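Local coordinates for 5' nucleotidase family protein (Staphylococcus aureus subsp. aureus, PDB 4Q7F) that belongs to the 5'-nucleotidase family, pairing a calcineurin-like metallophosphoesterase domain that holds manganese and magnesium with a C-terminal 5'-nucleotidase domain, at residues A[72-76]-A[113-119]. Numbering follows the deposited sequence.
Sequences DFLQG and NYGLPYL. With MN (manganese (II) ion), chain C; MG (magnesium ion), chain B.
In the two-metal centre of the calcineurin-like phosphoesterase domain, the loop that supplies the bridging aspartate continues into L74 and Q75, which pack against residues 113-119. D72 OD2 is shared, 2.2 Å from manganese and 2.3 Å from magnesium; H29, N109 and other residues complete the sites. L74 meets the edge of the Y118 ring, its CG 3.7 Å from CE2, while its CD2 branch touches L119 CD1. Q75 CG lies 3.2 Å from N113 OD1, placed there by a chi1 of -178°, and the bend at chi2 (-78°) then sets the amide carbon CD 3.3 Å from the same oxygen. The two amide planes are turned 63° apart and no hydrogen bond joins them; N113 OD1 instead pairs with H110. L74 O lies in the Y114 ring plane at its edge, 3.4 Å from CE2, whereas Q75 crosses Y114 at about a right angle, its CG 3.5 Å from Y114 OH. Two waters supply polar links: one donates to L74 O at 2.7 Å and hydrogen-bonds Y118 OH, the other accepts from G76 N and hydrogen-bonds Y114 OH. The contact thus joins the loop between strand 65-69 and helix 78-85 to the turn leading into helix 116-125 and its first residues, with I84 touching both tyrosines and T122 meeting F73 and L74.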
ATOM      1  N   ASP A  72      -3.847   7.000  -2.274  1.00 20.89           N
ATOM      2  CA  ASP A  72      -3.716   6.138  -1.094  1.00 20.37           C
ATOM      3  C   ASP A  72      -3.996   6.953   0.137  1.00 19.30           C
ATOM      4  O   ASP A  72      -3.181   7.013   1.073  1.00 19.21           O
ATOM      5  CB  ASP A  72      -2.359   5.417  -1.022  1.00 19.68           C
ATOM      6  CG  ASP A  72      -2.330   4.133  -1.857  1.00 21.03           C
ATOM      7  OD1 ASP A  72      -3.328   3.853  -2.569  1.00 21.50           O
ATOM      8  OD2 ASP A  72      -1.306   3.414  -1.808  1.00 19.92           O
ATOM      9  N   PHE A  73      -5.172   7.562   0.138  1.00 18.94           N
ATOM     10  CA  PHE A  73      -5.609   8.400   1.236  1.00 18.79           C
ATOM     11  C   PHE A  73      -6.811   7.851   1.994  1.00 19.41           C
ATOM     12  O   PHE A  73      -7.119   8.309   3.089  1.00 20.51           O
ATOM     13  CB  PHE A  73      -5.986   9.806   0.728  1.00 19.01           C
ATOM     14  CG  PHE A  73      -7.203   9.846  -0.171  1.00 19.78           C
ATOM     15  CD1 PHE A  73      -8.474  10.008   0.362  1.00 19.54           C
ATOM     16  CD2 PHE A  73      -7.073   9.734  -1.539  1.00 20.17           C
ATOM     17  CE1 PHE A  73      -9.573  10.046  -0.451  1.00 20.24           C
ATOM     18  CE2 PHE A  73      -8.170   9.797  -2.362  1.00 20.83           C
ATOM     19  CZ  PHE A  73      -9.429   9.942  -1.817  1.00 21.17           C
ATOM     20  N   LEU A  74      -7.476   6.861   1.446  1.00 20.04           N
ATOM     21  CA  LEU A  74      -8.729   6.380   2.041  1.00 20.76           C
ATOM     22  C   LEU A  74      -8.591   5.136   2.895  1.00 21.22           C
ATOM     23  O   LEU A  74      -9.498   4.787   3.638  1.00 22.82           O
ATOM     24  CB  LEU A  74      -9.722   6.177   0.893  1.00 20.76           C
ATOM     25  CG  LEU A  74     -11.196   5.958   1.166  1.00 21.61           C
ATOM     26  CD1 LEU A  74     -11.789   7.121   1.944  1.00 21.41           C
ATOM     27  CD2 LEU A  74     -11.879   5.796  -0.190  1.00 22.34           C
ATOM     28  N   GLN A  75      -7.445   4.478   2.808  1.00 22.43           N
ATOM     29  CA  GLN A  75      -7.182   3.256   3.566  1.00 20.95           C
ATOM     30  C   GLN A  75      -5.757   3.274   4.095  1.00 21.15           C
ATOM     31  O   GLN A  75      -4.875   3.905   3.511  1.00 19.40           O
ATOM     32  CB  GLN A  75      -7.365   2.039   2.643  1.00 22.84           C
ATOM     33  CG  GLN A  75      -7.168   0.657   3.288  1.00 22.22           C
ATOM     34  CD  GLN A  75      -5.708   0.258   3.479  1.00 23.07           C
ATOM     35  OE1 GLN A  75      -4.806   0.774   2.809  1.00 22.97           O
ATOM     36  NE2 GLN A  75      -5.470  -0.682   4.392  1.00 23.89           N
ATOM     37  N   GLY A  76      -5.527   2.590   5.213  1.00 21.20           N
ATOM     38  CA  GLY A  76      -4.184   2.438   5.692  1.00 21.79           C
ATOM     39  C   GLY A  76      -4.003   2.370   7.172  1.00 21.27           C
ATOM     40  O   GLY A  76      -3.331   1.497   7.659  1.00 24.09           O
ATOM     41  N   ASN A 113     -10.173  -0.423  -1.886  1.00 21.68           N
ATOM     42  CA  ASN A 113     -10.217  -1.435  -0.828  1.00 22.16           C
ATOM     43  C   ASN A 113     -11.544  -1.626  -0.123  1.00 23.66           C
ATOM     44  O   ASN A 113     -11.772  -2.680   0.430  1.00 23.63           O
ATOM     45  CB  ASN A 113      -9.189  -1.126   0.293  1.00 21.21           C
ATOM     46  CG  ASN A 113      -7.747  -1.511  -0.056  1.00 20.43           C
ATOM     47  OD1 ASN A 113      -6.864  -1.387   0.803  1.00 19.74           O
ATOM     48  ND2 ASN A 113      -7.502  -2.003  -1.269  1.00 19.62           N
ATOM     49  N   TYR A 114     -12.387  -0.602  -0.080  1.00 24.43           N
ATOM     50  CA  TYR A 114     -13.661  -0.714   0.627  1.00 26.36           C
ATOM     51  C   TYR A 114     -14.871  -0.724  -0.292  1.00 27.64           C
ATOM     52  O   TYR A 114     -15.999  -0.530   0.166  1.00 29.95           O
ATOM     53  CB  TYR A 114     -13.800   0.445   1.620  1.00 28.53           C
ATOM     54  CG  TYR A 114     -12.708   0.512   2.672  1.00 28.71           C
ATOM     55  CD1 TYR A 114     -12.583  -0.482   3.631  1.00 29.07           C
ATOM     56  CD2 TYR A 114     -11.823   1.584   2.718  1.00 28.81           C
ATOM     57  CE1 TYR A 114     -11.604  -0.420   4.600  1.00 30.05           C
ATOM     58  CE2 TYR A 114     -10.837   1.662   3.685  1.00 29.26           C
ATOM     59  CZ  TYR A 114     -10.732   0.666   4.626  1.00 30.94           C
ATOM     60  OH  TYR A 114      -9.751   0.753   5.599  1.00 32.21           O
ATOM     61  N   GLY A 115     -14.653  -0.947  -1.583  1.00 27.04           N
ATOM     62  CA  GLY A 115     -15.749  -0.983  -2.538  1.00 27.41           C
ATOM     63  C   GLY A 115     -15.904   0.281  -3.362  1.00 27.67           C
ATOM     64  O   GLY A 115     -15.502   1.371  -2.945  1.00 25.97           O
ATOM     65  N   LEU A 116     -16.525   0.135  -4.535  1.00 27.52           N
ATOM     66  CA  LEU A 116     -16.687   1.243  -5.437  1.00 28.16           C
ATOM     67  C   LEU A 116     -17.662   2.306  -4.921  1.00 29.10           C
ATOM     68  O   LEU A 116     -17.381   3.490  -5.067  1.00 28.35           O
ATOM     69  CB  LEU A 116     -17.060   0.751  -6.836  1.00 28.97           C
ATOM     70  CG  LEU A 116     -16.888   1.781  -7.953  1.00 29.63           C
ATOM     71  CD1 LEU A 116     -15.450   2.275  -7.990  1.00 28.93           C
ATOM     72  CD2 LEU A 116     -17.294   1.201  -9.315  1.00 31.05           C
ATOM     73  N   PRO A 117     -18.808   1.896  -4.318  1.00 30.41           N
ATOM     74  CA  PRO A 117     -19.744   2.881  -3.777  1.00 30.64           C
ATOM     75  C   PRO A 117     -19.134   3.748  -2.667  1.00 29.21           C
ATOM     76  O   PRO A 117     -19.422   4.945  -2.587  1.00 28.88           O
ATOM     77  CB  PRO A 117     -20.895   2.024  -3.218  1.00 31.65           C
ATOM     78  CG  PRO A 117     -20.822   0.754  -3.962  1.00 32.71           C
ATOM     79  CD  PRO A 117     -19.358   0.530  -4.255  1.00 32.09           C
ATOM     80  N   TYR A 118     -18.319   3.147  -1.813  1.00 27.57           N
ATOM     81  CA  TYR A 118     -17.649   3.884  -0.755  1.00 27.73           C
ATOM     82  C   TYR A 118     -16.727   4.941  -1.400  1.00 26.59           C
ATOM     83  O   TYR A 118     -16.763   6.099  -1.024  1.00 25.10           O
ATOM     84  CB  TYR A 118     -16.874   2.929   0.132  1.00 27.42           C
ATOM     85  CG  TYR A 118     -16.242   3.560   1.348  1.00 26.84           C
ATOM     86  CD1 TYR A 118     -16.983   3.787   2.510  1.00 28.02           C
ATOM     87  CD2 TYR A 118     -14.897   3.885   1.355  1.00 25.47           C
ATOM     88  CE1 TYR A 118     -16.388   4.344   3.628  1.00 27.23           C
ATOM     89  CE2 TYR A 118     -14.300   4.417   2.461  1.00 25.73           C
ATOM     90  CZ  TYR A 118     -15.045   4.657   3.592  1.00 26.03           C
ATOM     91  OH  TYR A 118     -14.415   5.204   4.682  1.00 25.89           O
ATOM     92  N   LEU A 119     -15.975   4.543  -2.430  1.00 26.67           N
ATOM     93  CA  LEU A 119     -15.087   5.470  -3.140  1.00 25.92           C
ATOM     94  C   LEU A 119     -15.870   6.599  -3.821  1.00 27.31           C
ATOM     95  O   LEU A 119     -15.554   7.785  -3.638  1.00 24.10           O
ATOM     96  CB  LEU A 119     -14.244   4.732  -4.171  1.00 26.41           C
ATOM     97  CG  LEU A 119     -13.303   5.608  -5.005  1.00 26.86           C
ATOM     98  CD1 LEU A 119     -12.382   6.438  -4.111  1.00 27.71           C
ATOM     99  CD2 LEU A 119     -12.496   4.768  -5.977  1.00 26.69           C
TER
HETATM  100 MN    MN C 602       0.497   3.365  -0.597  1.00 22.28          MN
HETATM  101 MG    MG B 601      -0.434   2.483  -3.702  1.00 21.04          MG
HETATM  102  O   HOH W   1     -11.713   4.819   5.245  1.00 29.73           O
HETATM  103  O   HOH W   2      -7.086   0.812   6.989  1.00 23.47           O
HETATM  104  O   HOH W   3       1.097   1.789  -2.106  1.00 20.85           O
HETATM  105  O   HOH W   4       0.334   1.068   0.213  1.00 33.42           O